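Local coordinates for protein hyperpolarization-activated (Ih) channel (Strongylocentrotus purpuratus, PDB 2PTM) that probably conducts potassium ions across the cell membrane as a voltage-gated channel and binds cyclic AMP through its cytoplasmic C-terminal region, the piece described here, at residues Q120-I125 with C159-T164; R114-Q119 with C163-L168; L35-Y40 with F96-P101. All coordinates share one frame; numbering follows the deposited sequence.

Contact 1. Residues Q120-I125 with C159-T164; sequences QGIVDI and CETYCT. With CMP (adenosine-3',5'-cyclic-monophosphate), chain C.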
loop_
_atom_site.group_PDB
_atom_site.type_symbol
_atom_site.label_atom_id
_atom_site.label_comp_id
_atom_site.label_asym_id
_atom_site.label_seq_id
_atom_site.Cartn_x
_atom_site.Cartn_y
_atom_site.Cartn_z
ATOM N N GLN A 120 -18.320 19.271 -14.939
ATOM C CA GLN A 120 -19.212 20.416 -14.826
ATOM C C GLN A 120 -18.627 21.503 -13.949
ATOM O O GLN A 120 -18.009 21.216 -12.933
ATOM C CB GLN A 120 -20.579 19.980 -14.309
ATOM C CG GLN A 120 -21.511 19.578 -15.447
ATOM C CD GLN A 120 -22.925 19.343 -14.989
ATOM O OE1 GLN A 120 -23.846 20.063 -15.383
ATOM N NE2 GLN A 120 -23.113 18.327 -14.154
ATOM N N GLY A 121 -18.812 22.752 -14.361
ATOM C CA GLY A 121 -18.386 23.865 -13.546
ATOM C C GLY A 121 -17.649 24.907 -14.364
ATOM O O GLY A 121 -17.366 24.717 -15.547
ATOM N N ILE A 122 -17.333 26.012 -13.713
ATOM C CA ILE A 122 -16.605 27.102 -14.354
ATOM C C ILE A 122 -15.416 27.462 -13.480
ATOM O O ILE A 122 -15.567 27.636 -12.273
ATOM C CB ILE A 122 -17.496 28.340 -14.495
ATOM C CG1 ILE A 122 -18.699 28.021 -15.389
ATOM C CG2 ILE A 122 -16.688 29.499 -15.041
ATOM C CD1 ILE A 122 -19.728 29.120 -15.443
ATOM N N VAL A 123 -14.233 27.552 -14.082
ATOM C CA VAL A 123 -13.042 27.995 -13.368
ATOM C C VAL A 123 -12.429 29.206 -14.064
ATOM O O VAL A 123 -12.617 29.397 -15.270
ATOM C CB VAL A 123 -11.983 26.863 -13.241
ATOM C CG1 VAL A 123 -12.582 25.663 -12.545
ATOM C CG2 VAL A 123 -11.455 26.465 -14.609
ATOM N N ASP A 124 -11.729 30.035 -13.291
ATOM C CA ASP A 124 -10.985 31.169 -13.831
ATOM C C ASP A 124 -9.509 30.824 -13.871
ATOM O O ASP A 124 -8.987 30.235 -12.924
ATOM C CB ASP A 124 -11.162 32.400 -12.941
ATOM C CG ASP A 124 -12.543 33.011 -13.049
ATOM O OD1 ASP A 124 -13.214 32.843 -14.091
ATOM O OD2 ASP A 124 -12.951 33.681 -12.083
ATOM N N ILE A 125 -8.843 31.186 -14.969
ATOM C CA ILE A 125 -7.395 31.061 -15.083
ATOM C C ILE A 125 -6.783 32.413 -14.712
ATOM O O ILE A 125 -7.008 33.402 -15.401
ATOM C CB ILE A 125 -6.978 30.683 -16.528
ATOM C CG1 ILE A 125 -7.738 29.433 -17.008
ATOM C CG2 ILE A 125 -5.464 30.505 -16.635
ATOM C CD1 ILE A 125 -7.590 28.234 -16.110
ATOM N N CYS A 159 -12.090 28.053 -8.737
ATOM C CA CYS A 159 -13.473 27.707 -9.049
ATOM C C CYS A 159 -14.433 28.885 -8.878
ATOM O O CYS A 159 -14.420 29.564 -7.849
ATOM C CB CYS A 159 -13.944 26.576 -8.146
ATOM S SG CYS A 159 -13.045 25.058 -8.387
ATOM N N GLU A 160 -15.286 29.104 -9.874
ATOM C CA GLU A 160 -16.344 30.099 -9.759
ATOM C C GLU A 160 -17.588 29.438 -9.166
ATOM O O GLU A 160 -18.292 30.049 -8.381
ATOM C CB GLU A 160 -16.676 30.730 -11.123
ATOM C CG GLU A 160 -15.635 31.697 -11.657
ATOM C CD GLU A 160 -15.784 33.091 -11.075
ATOM O OE1 GLU A 160 -15.761 34.061 -11.856
ATOM O OE2 GLU A 160 -15.943 33.214 -9.838
ATOM N N THR A 161 -17.837 28.183 -9.540
ATOM C CA THR A 161 -19.041 27.467 -9.139
ATOM C C THR A 161 -18.588 26.214 -8.407
ATOM O O THR A 161 -17.393 26.011 -8.230
ATOM C CB THR A 161 -19.839 27.021 -10.371
ATOM O OG1 THR A 161 -19.048 26.106 -11.140
ATOM C CG2 THR A 161 -20.210 28.215 -11.258
ATOM N N TYR A 162 -19.525 25.379 -7.972
ATOM C CA TYR A 162 -19.159 24.013 -7.621
ATOM C C TYR A 162 -18.607 23.378 -8.892
ATOM O O TYR A 162 -19.155 23.594 -9.976
ATOM C CB TYR A 162 -20.381 23.227 -7.123
ATOM C CG TYR A 162 -20.563 23.313 -5.631
ATOM C CD1 TYR A 162 -21.194 24.405 -5.054
ATOM C CD2 TYR A 162 -20.080 22.309 -4.793
ATOM C CE1 TYR A 162 -21.352 24.494 -3.682
ATOM C CE2 TYR A 162 -20.222 22.387 -3.431
ATOM C CZ TYR A 162 -20.860 23.485 -2.876
ATOM O OH TYR A 162 -21.008 23.569 -1.517
ATOM N N CYS A 163 -17.535 22.601 -8.769
ATOM C CA CYS A 163 -16.932 21.957 -9.933
ATOM C C CYS A 163 -16.776 20.477 -9.691
ATOM O O CYS A 163 -16.315 20.062 -8.632
ATOM C CB CYS A 163 -15.559 22.559 -10.259
ATOM S SG CYS A 163 -15.666 24.264 -10.863
ATOM N N THR A 164 -17.173 19.689 -10.676
ATOM C CA THR A 164 -16.905 18.267 -10.642
ATOM C C THR A 164 -15.849 18.008 -11.704
ATOM O O THR A 164 -16.041 18.320 -12.880
ATOM C CB THR A 164 -18.177 17.459 -10.895
ATOM O OG1 THR A 164 -18.760 17.879 -12.131
ATOM C CG2 THR A 164 -19.182 17.715 -9.788
HETATM P P CMP C . -0.545 24.291 -15.433
HETATM O O1P CMP C . 0.603 25.332 -15.617
HETATM O O2P CMP C . -0.168 22.910 -15.172
HETATM O "O5'" CMP C . -1.456 25.030 -14.332
HETATM C "C5'" CMP C . -2.395 26.048 -14.586
HETATM C "C4'" CMP C . -3.251 25.771 -15.814
HETATM O "O4'" CMP C . -3.945 26.886 -16.361
HETATM C "C3'" CMP C . -2.311 25.429 -16.945
HETATM O "O3'" CMP C . -1.390 24.401 -16.811
HETATM C "C2'" CMP C . -3.172 25.399 -18.208
HETATM O "O2'" CMP C . -3.988 24.236 -18.181
HETATM C "C1'" CMP C . -4.129 26.566 -17.785
HETATM N N9 CMP C . -3.875 27.761 -18.536
HETATM C C8 CMP C . -2.796 28.674 -18.432
HETATM N N7 CMP C . -2.917 29.716 -19.273
HETATM C C5 CMP C . -4.102 29.482 -19.978
HETATM C C6 CMP C . -4.800 30.168 -21.014
HETATM N N6 CMP C . -4.321 31.352 -21.514
HETATM N N1 CMP C . -5.960 29.629 -21.499
HETATM C C2 CMP C . -6.416 28.472 -20.969
HETATM N N3 CMP C . -5.879 27.714 -19.989
HETATM C C4 CMP C . -4.733 28.259 -19.513
HETATM O O HOH W 1 -21.334 16.823 -12.823
#

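Contact 2. Residues R114-Q119 with C163-L168; sequences RMFFIQ and CTLFSL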
loop_
_atom_site.group_PDB
_atom_site.type_symbol
_atom_site.label_atom_id
_atom_site.label_comp_id
_atom_site.label_asym_id
_atom_site.label_seq_id
_atom_site.Cartn_x
_atom_site.Cartn_y
_atom_site.Cartn_z
ATOM N N ARG A 114 -0.940 16.344 -10.916
ATOM C CA ARG A 114 -2.025 15.810 -11.733
ATOM C C ARG A 114 -2.641 16.909 -12.605
ATOM O O ARG A 114 -2.413 18.095 -12.367
ATOM C CB ARG A 114 -3.106 15.175 -10.835
ATOM C CG ARG A 114 -3.859 16.151 -9.907
ATOM C CD ARG A 114 -4.492 15.400 -8.735
ATOM N NE ARG A 114 -5.496 16.179 -8.008
ATOM C CZ ARG A 114 -5.213 17.086 -7.077
ATOM N NH1 ARG A 114 -3.947 17.346 -6.768
ATOM N NH2 ARG A 114 -6.194 17.738 -6.459
ATOM N N MET A 115 -3.411 16.506 -13.615
ATOM C CA MET A 115 -4.185 17.450 -14.421
ATOM C C MET A 115 -5.662 17.138 -14.236
ATOM O O MET A 115 -6.007 16.126 -13.616
ATOM C CB MET A 115 -3.820 17.357 -15.902
ATOM C CG MET A 115 -4.250 16.047 -16.551
ATOM S SD MET A 115 -4.175 16.180 -18.334
ATOM C CE MET A 115 -5.413 17.430 -18.636
ATOM N N PHE A 116 -6.523 18.002 -14.775
ATOM C CA PHE A 116 -7.961 17.940 -14.499
ATOM C C PHE A 116 -8.808 18.090 -15.751
ATOM O O PHE A 116 -8.532 18.951 -16.593
ATOM C CB PHE A 116 -8.365 19.061 -13.541
ATOM C CG PHE A 116 -7.606 19.057 -12.246
ATOM C CD1 PHE A 116 -8.137 18.433 -11.121
ATOM C CD2 PHE A 116 -6.367 19.679 -12.149
ATOM C CE1 PHE A 116 -7.440 18.433 -9.919
ATOM C CE2 PHE A 116 -5.666 19.672 -10.955
ATOM C CZ PHE A 116 -6.199 19.047 -9.839
ATOM N N PHE A 117 -9.852 17.275 -15.855
ATOM C CA PHE A 117 -10.875 17.432 -16.888
ATOM C C PHE A 117 -12.128 17.943 -16.209
ATOM O O PHE A 117 -12.510 17.424 -15.158
ATOM C CB PHE A 117 -11.176 16.087 -17.555
ATOM C CG PHE A 117 -10.033 15.553 -18.363
ATOM C CD1 PHE A 117 -9.932 15.844 -19.715
ATOM C CD2 PHE A 117 -9.047 14.783 -17.769
ATOM C CE1 PHE A 117 -8.877 15.362 -20.464
ATOM C CE2 PHE A 117 -7.979 14.296 -18.514
ATOM C CZ PHE A 117 -7.896 14.586 -19.860
ATOM N N ILE A 118 -12.776 18.948 -16.800
ATOM C CA ILE A 118 -13.975 19.521 -16.198
ATOM C C ILE A 118 -15.224 18.790 -16.681
ATOM O O ILE A 118 -15.559 18.831 -17.868
ATOM C CB ILE A 118 -14.124 21.022 -16.535
ATOM C CG1 ILE A 118 -12.891 21.808 -16.067
ATOM C CG2 ILE A 118 -15.389 21.602 -15.905
ATOM C CD1 ILE A 118 -12.920 23.299 -16.465
ATOM N N GLN A 119 -15.907 18.106 -15.771
ATOM C CA GLN A 119 -17.187 17.517 -16.126
ATOM C C GLN A 119 -18.204 18.631 -16.096
ATOM O O GLN A 119 -18.861 18.926 -17.099
ATOM C CB GLN A 119 -17.607 16.437 -15.144
ATOM C CG GLN A 119 -18.995 15.862 -15.476
ATOM C CD GLN A 119 -19.369 14.746 -14.549
ATOM O OE1 GLN A 119 -19.588 14.961 -13.355
ATOM N NE2 GLN A 119 -19.427 13.536 -15.082
ATOM N N CYS A 163 -17.535 22.601 -8.769
ATOM C CA CYS A 163 -16.932 21.957 -9.933
ATOM C C CYS A 163 -16.776 20.477 -9.691
ATOM O O CYS A 163 -16.315 20.062 -8.632
ATOM C CB CYS A 163 -15.559 22.559 -10.259
ATOM S SG CYS A 163 -15.666 24.264 -10.863
ATOM N N THR A 164 -17.173 19.689 -10.676
ATOM C CA THR A 164 -16.905 18.267 -10.642
ATOM C C THR A 164 -15.849 18.008 -11.704
ATOM O O THR A 164 -16.041 18.320 -12.880
ATOM C CB THR A 164 -18.177 17.459 -10.895
ATOM O OG1 THR A 164 -18.760 17.879 -12.131
ATOM C CG2 THR A 164 -19.182 17.715 -9.788
ATOM N N LEU A 165 -14.723 17.468 -11.264
ATOM C CA LEU A 165 -13.551 17.280 -12.110
ATOM C C LEU A 165 -13.152 15.813 -12.108
ATOM O O LEU A 165 -13.522 15.058 -11.194
ATOM C CB LEU A 165 -12.371 18.099 -11.563
ATOM C CG LEU A 165 -12.642 19.571 -11.254
ATOM C CD1 LEU A 165 -11.413 20.230 -10.636
ATOM C CD2 LEU A 165 -13.053 20.281 -12.537
ATOM N N PHE A 166 -12.398 15.408 -13.124
ATOM C CA PHE A 166 -11.750 14.103 -13.114
ATOM C C PHE A 166 -10.273 14.336 -13.311
ATOM O O PHE A 166 -9.870 14.946 -14.310
ATOM C CB PHE A 166 -12.304 13.221 -14.227
ATOM C CG PHE A 166 -13.692 12.721 -13.951
ATOM C CD1 PHE A 166 -13.887 11.520 -13.285
ATOM C CD2 PHE A 166 -14.797 13.464 -14.324
ATOM C CE1 PHE A 166 -15.168 11.053 -13.027
ATOM C CE2 PHE A 166 -16.083 13.010 -14.062
ATOM C CZ PHE A 166 -16.269 11.809 -13.407
ATOM N N SER A 167 -9.459 13.889 -12.358
ATOM C CA SER A 167 -8.026 14.149 -12.451
ATOM C C SER A 167 -7.272 12.946 -13.003
ATOM O O SER A 167 -7.735 11.811 -12.886
ATOM C CB SER A 167 -7.460 14.551 -11.085
ATOM O OG SER A 167 -7.653 13.516 -10.133
ATOM N N LEU A 168 -6.119 13.213 -13.620
ATOM C CA LEU A 168 -5.208 12.175 -14.079
ATOM C C LEU A 168 -3.838 12.493 -13.483
ATOM O O LEU A 168 -3.295 13.567 -13.730
ATOM C CB LEU A 168 -5.112 12.211 -15.607
ATOM C CG LEU A 168 -4.441 11.045 -16.325
ATOM C CD1 LEU A 168 -5.271 9.774 -16.164
ATOM C CD2 LEU A 168 -4.289 11.415 -17.805
HETATM O O HOH W 1 -21.334 16.823 -12.823
#

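Contact 3. Residues L35-Y40 with F96-P101; sequences LDYYEY and FEVFQP. With NCO (cobalt hexammine(III)), chain B.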
loop_
_atom_site.group_PDB
_atom_site.type_symbol
_atom_site.label_atom_id
_atom_site.label_comp_id
_atom_site.label_asym_id
_atom_site.label_seq_id
_atom_site.Cartn_x
_atom_site.Cartn_y
_atom_site.Cartn_z
ATOM N N LEU A 35 -19.819 20.357 5.651
ATOM C CA LEU A 35 -21.159 19.765 5.541
ATOM C C LEU A 35 -21.763 20.000 4.157
ATOM O O LEU A 35 -22.361 19.094 3.578
ATOM C CB LEU A 35 -22.084 20.303 6.633
ATOM C CG LEU A 35 -21.652 19.958 8.061
ATOM C CD1 LEU A 35 -22.570 20.634 9.084
ATOM C CD2 LEU A 35 -21.645 18.439 8.269
ATOM N N ASP A 36 -21.603 21.211 3.622
ATOM C CA ASP A 36 -22.064 21.512 2.258
ATOM C C ASP A 36 -21.392 20.621 1.215
ATOM O O ASP A 36 -22.010 20.210 0.215
ATOM C CB ASP A 36 -21.764 22.966 1.894
ATOM C CG ASP A 36 -22.629 23.952 2.644
ATOM O OD1 ASP A 36 -23.490 23.523 3.433
ATOM O OD2 ASP A 36 -22.436 25.167 2.444
ATOM N N TYR A 37 -20.108 20.358 1.418
ATOM C CA TYR A 37 -19.371 19.475 0.511
ATOM C C TYR A 37 -19.945 18.052 0.531
ATOM O O TYR A 37 -20.202 17.467 -0.522
ATOM C CB TYR A 37 -17.864 19.471 0.840
ATOM C CG TYR A 37 -17.056 18.474 0.024
ATOM C CD1 TYR A 37 -16.377 18.866 -1.127
ATOM C CD2 TYR A 37 -16.992 17.133 0.393
ATOM C CE1 TYR A 37 -15.636 17.952 -1.875
ATOM C CE2 TYR A 37 -16.256 16.214 -0.354
ATOM C CZ TYR A 37 -15.582 16.630 -1.480
ATOM O OH TYR A 37 -14.864 15.709 -2.213
ATOM N N TYR A 38 -20.158 17.492 1.719
ATOM C CA TYR A 38 -20.691 16.128 1.793
ATOM C C TYR A 38 -22.067 16.055 1.163
ATOM O O TYR A 38 -22.384 15.101 0.459
ATOM C CB TYR A 38 -20.760 15.620 3.234
ATOM C CG TYR A 38 -19.472 14.985 3.717
ATOM C CD1 TYR A 38 -18.511 15.735 4.375
ATOM C CD2 TYR A 38 -19.215 13.634 3.504
ATOM C CE1 TYR A 38 -17.329 15.163 4.810
ATOM C CE2 TYR A 38 -18.034 13.052 3.937
ATOM C CZ TYR A 38 -17.099 13.823 4.593
ATOM O OH TYR A 38 -15.924 13.265 5.035
ATOM N N GLU A 39 -22.892 17.062 1.427
ATOM C CA GLU A 39 -24.236 17.076 0.873
ATOM C C GLU A 39 -24.171 17.170 -0.644
ATOM O O GLU A 39 -24.871 16.446 -1.351
ATOM C CB GLU A 39 -25.058 18.247 1.418
ATOM C CG GLU A 39 -26.476 18.270 0.830
ATOM C CD GLU A 39 -27.247 19.526 1.175
ATOM O OE1 GLU A 39 -26.681 20.629 1.049
ATOM O OE2 GLU A 39 -28.424 19.411 1.570
ATOM N N TYR A 40 -23.331 18.068 -1.146
ATOM C CA TYR A 40 -23.238 18.285 -2.591
ATOM C C TYR A 40 -22.700 17.058 -3.309
ATOM O O TYR A 40 -23.226 16.642 -4.349
ATOM C CB TYR A 40 -22.355 19.489 -2.930
ATOM C CG TYR A 40 -22.329 19.769 -4.416
ATOM C CD1 TYR A 40 -23.233 20.659 -4.996
ATOM C CD2 TYR A 40 -21.429 19.119 -5.249
ATOM C CE1 TYR A 40 -23.216 20.904 -6.370
ATOM C CE2 TYR A 40 -21.411 19.358 -6.614
ATOM C CZ TYR A 40 -22.301 20.251 -7.166
ATOM O OH TYR A 40 -22.276 20.478 -8.529
ATOM N N PHE A 96 -12.400 10.943 -9.599
ATOM C CA PHE A 96 -13.441 11.958 -9.408
ATOM C C PHE A 96 -13.069 12.906 -8.272
ATOM O O PHE A 96 -12.648 12.470 -7.201
ATOM C CB PHE A 96 -14.764 11.269 -9.095
ATOM C CG PHE A 96 -15.924 12.207 -8.961
ATOM C CD1 PHE A 96 -16.333 12.979 -10.032
ATOM C CD2 PHE A 96 -16.615 12.307 -7.767
ATOM C CE1 PHE A 96 -17.415 13.834 -9.917
ATOM C CE2 PHE A 96 -17.707 13.159 -7.647
ATOM C CZ PHE A 96 -18.100 13.929 -8.722
ATOM N N GLU A 97 -13.211 14.204 -8.504
ATOM C CA GLU A 97 -12.920 15.196 -7.469
ATOM C C GLU A 97 -14.004 16.247 -7.527
ATOM O O GLU A 97 -14.522 16.539 -8.601
ATOM C CB GLU A 97 -11.545 15.858 -7.689
ATOM C CG GLU A 97 -10.347 14.902 -7.500
ATOM C CD GLU A 97 -9.007 15.615 -7.502
ATOM O OE1 GLU A 97 -8.918 16.736 -6.960
ATOM O OE2 GLU A 97 -8.037 15.049 -8.041
ATOM N N VAL A 98 -14.350 16.810 -6.377
ATOM C CA VAL A 98 -15.308 17.908 -6.337
ATOM C C VAL A 98 -14.646 19.060 -5.613
ATOM O O VAL A 98 -13.977 18.843 -4.594
ATOM C CB VAL A 98 -16.609 17.509 -5.583
ATOM C CG1 VAL A 98 -17.411 18.751 -5.211
ATOM C CG2 VAL A 98 -17.455 16.559 -6.425
ATOM N N PHE A 99 -14.816 20.272 -6.150
ATOM C CA PHE A 99 -14.359 21.497 -5.505
ATOM C C PHE A 99 -15.520 22.498 -5.380
ATOM O O PHE A 99 -16.543 22.382 -6.068
ATOM C CB PHE A 99 -13.184 22.137 -6.276
ATOM C CG PHE A 99 -11.876 21.384 -6.153
ATOM C CD1 PHE A 99 -10.927 21.754 -5.196
ATOM C CD2 PHE A 99 -11.586 20.328 -7.004
ATOM C CE1 PHE A 99 -9.728 21.075 -5.072
ATOM C CE2 PHE A 99 -10.380 19.634 -6.896
ATOM C CZ PHE A 99 -9.444 20.012 -5.924
ATOM N N GLN A 100 -15.340 23.477 -4.498
ATOM C CA GLN A 100 -16.378 24.439 -4.141
ATOM C C GLN A 100 -16.032 25.840 -4.624
ATOM O O GLN A 100 -14.875 26.128 -4.906
ATOM C CB GLN A 100 -16.570 24.440 -2.619
ATOM C CG GLN A 100 -17.302 23.186 -2.122
ATOM C CD GLN A 100 -17.219 22.997 -0.631
ATOM O OE1 GLN A 100 -16.141 22.756 -0.092
ATOM N NE2 GLN A 100 -18.367 23.082 0.053
ATOM N N PRO A 101 -17.042 26.719 -4.723
ATOM C CA PRO A 101 -16.819 28.098 -5.165
ATOM C C PRO A 101 -15.669 28.764 -4.408
ATOM O O PRO A 101 -15.582 28.625 -3.182
ATOM C CB PRO A 101 -18.145 28.782 -4.827
ATOM C CG PRO A 101 -19.143 27.714 -4.940
ATOM C CD PRO A 101 -18.471 26.443 -4.489
HETATM CO CO NCO B . -27.509 22.908 4.112
HETATM N N1 NCO B . -28.715 21.123 4.205
HETATM N N2 NCO B . -29.235 24.120 4.613
HETATM N N3 NCO B . -26.867 22.851 6.241
HETATM N N4 NCO B . -28.013 23.117 1.815
HETATM N N5 NCO B . -26.326 24.715 3.957
HETATM N N6 NCO B . -25.775 21.612 3.589
HETATM O O HOH W 2 -12.777 15.991 -4.112
#

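Contact 1. Residues Q120-I125 with C159-T164
Gln120 pairs with Thr164 and Val123 with Cys159 in two separate antiparallel ladders of the cyclic nucleotide-binding beta roll, the register shifting by two where the chains pass from one sheet to the other. Backbone bonds close both ladders: Thr164 N gives to Gln120 O at 2.9 Å, and Glu160 N to Ile122 O at 2.8 Å. Between them a threonine hydroxyl works both ways. Thr161 OG1, set between its own backbone N and carbonyl carbon (chi1 63°), accepts from Ile122 N at 3.1 Å and donates to Tyr162 O from above the carbonyl plane. Gly121 suits the joint because a side chain there would run into Cys163 SG and its own preceding carbonyl. Apolar packing is buried: Val123 CG1 lies 3.8 Å from Cys163 SG, while Ile125 turns CG2 to the cyclic AMP, 3.7 Å from its N9. Charge meets where buried Asp124 faces exposed Glu160: OD2 and OE1 stand 2.8 Å apart, their carboxylate planes 66° from each other; this closeness would probably raise the pKa of one, and Asp124 OD1 is held by Ser135. On the exposed flank, Gln120 NE2 donates to a water 2.7 Å away that also bonds Thr164 OG1.

Contact 2. Residues R114-Q119 with C163-L168
Phe117 and Phe166 form an antiparallel hydrogen-bonded pair, with Phe117 N 2.8 Å from Phe166 O; the same oxygen also lies in the plane of the Phe117 ring, at its edge. Met115 and Leu168 form the next such pair, and their side chains run side by side, CG of Met115 4.0 Å from CB of Leu168. On the face that carries Phe116 and Ile118, Leu165 uses its fork: CD1 packs on Phe116 CD1 and CD2 on Ile118 CG1, each at 3.8 Å, so that one branched residue touches two neighbours. These strands, 114-118 and 163-168, are adjacent in one of the two sheets of the beta roll, close to the centre of the chain, which is why large apolar residues dominate. Where the chain turns a corner at Gln119, its N still gives to Thr164 O at 2.9 Å. Its side chain, with CG anti to the backbone N (chi1 177°), runs extended across to Phe166, NE2 meeting the ring edge at CE2, 3.5 Å away, with amide and ring planes 83° apart. Gln119 OE1 takes a bond from a water at 2.6 Å. With an alanine here, that water would probably lose a partner and the edge of Phe166 its amide neighbour. Further out, Phe116 sets its ring edge over one face of the Arg114 guanidinium, CZ 3.3 Å above that plane. Arg114 is steered there by two carboxylates: NE is salt-bridged to Glu97, which also holds Ser167 OG, and NH2 to Glu58 of the second subunit.

Contact 3. Residues L35-Y40 with F96-P101
The Tyr37 ring presents its edge to Val98: CE1 comes to 3.3 Å from Val98 O, which lies in the ring plane, and a water sits at the same rim. The Gln100 side chain crosses that of Tyr37 at about a right angle, its amide plane 67° from the ring and OE1 3.8 Å from Tyr37 CB. The Tyr40 ring meets Val98 obliquely, CD2 4.0 Å from CG1, while it stacks on Tyr162 and makes a cation-pi contact with Arg43. Val98 thus fits between two tyrosines, its compact branched side chain touching both through CG1. Tyr37 reaches the strand because its CG stands anti to the backbone N (chi1 174°). Helix 28-42 belongs to the C-linker, and here it rests on the edge strand 95-99 of the cyclic nucleotide-binding beta roll, joining linker to domain without a direct hydrogen bond between the two segments. The water bridges instead, 2.8 Å from Tyr37 OH and accepting from Val98 N at 2.9 Å; Tyr37 OH also bonds Arg41. Gln100 NE2 is satisfied by Lys33 O and Tyr162 OH, but its buried OE1 has no partner in the model. Ile60 of the second subunit packs on both Tyr37 and Gln100. Asp36 and Glu39, one turn apart on the helix, offer carboxylates suited to a trivalent cation and grip cobalt hexammine(III), its N6 donating to Asp36 OD1 at 3.0 Å and to Glu39 OE1 at 2.9 Å.

Contact 2 lies at the core of the chain, contact 1 is partly buried, with Gln120, Ile122 and Glu160 exposed, and contact 3 is buried where linker and domain meet. Contacts 1 and 2 share strand 163-169 and the water beside Thr164; Val123 also packs on Ile118 between them. Contact 3 joins the same sheet through strand 95-99, whose Phe99 bonds Cys163 by its backbone and whose Phe96 ring meets that of Phe166. Chemistry follows place: regular strand pairing with apolar packing in contact 2, interrupted pairing in contact 1, which reaches the nucleotide only at Ile125, and side-chain packing with a bridging water in contact 3.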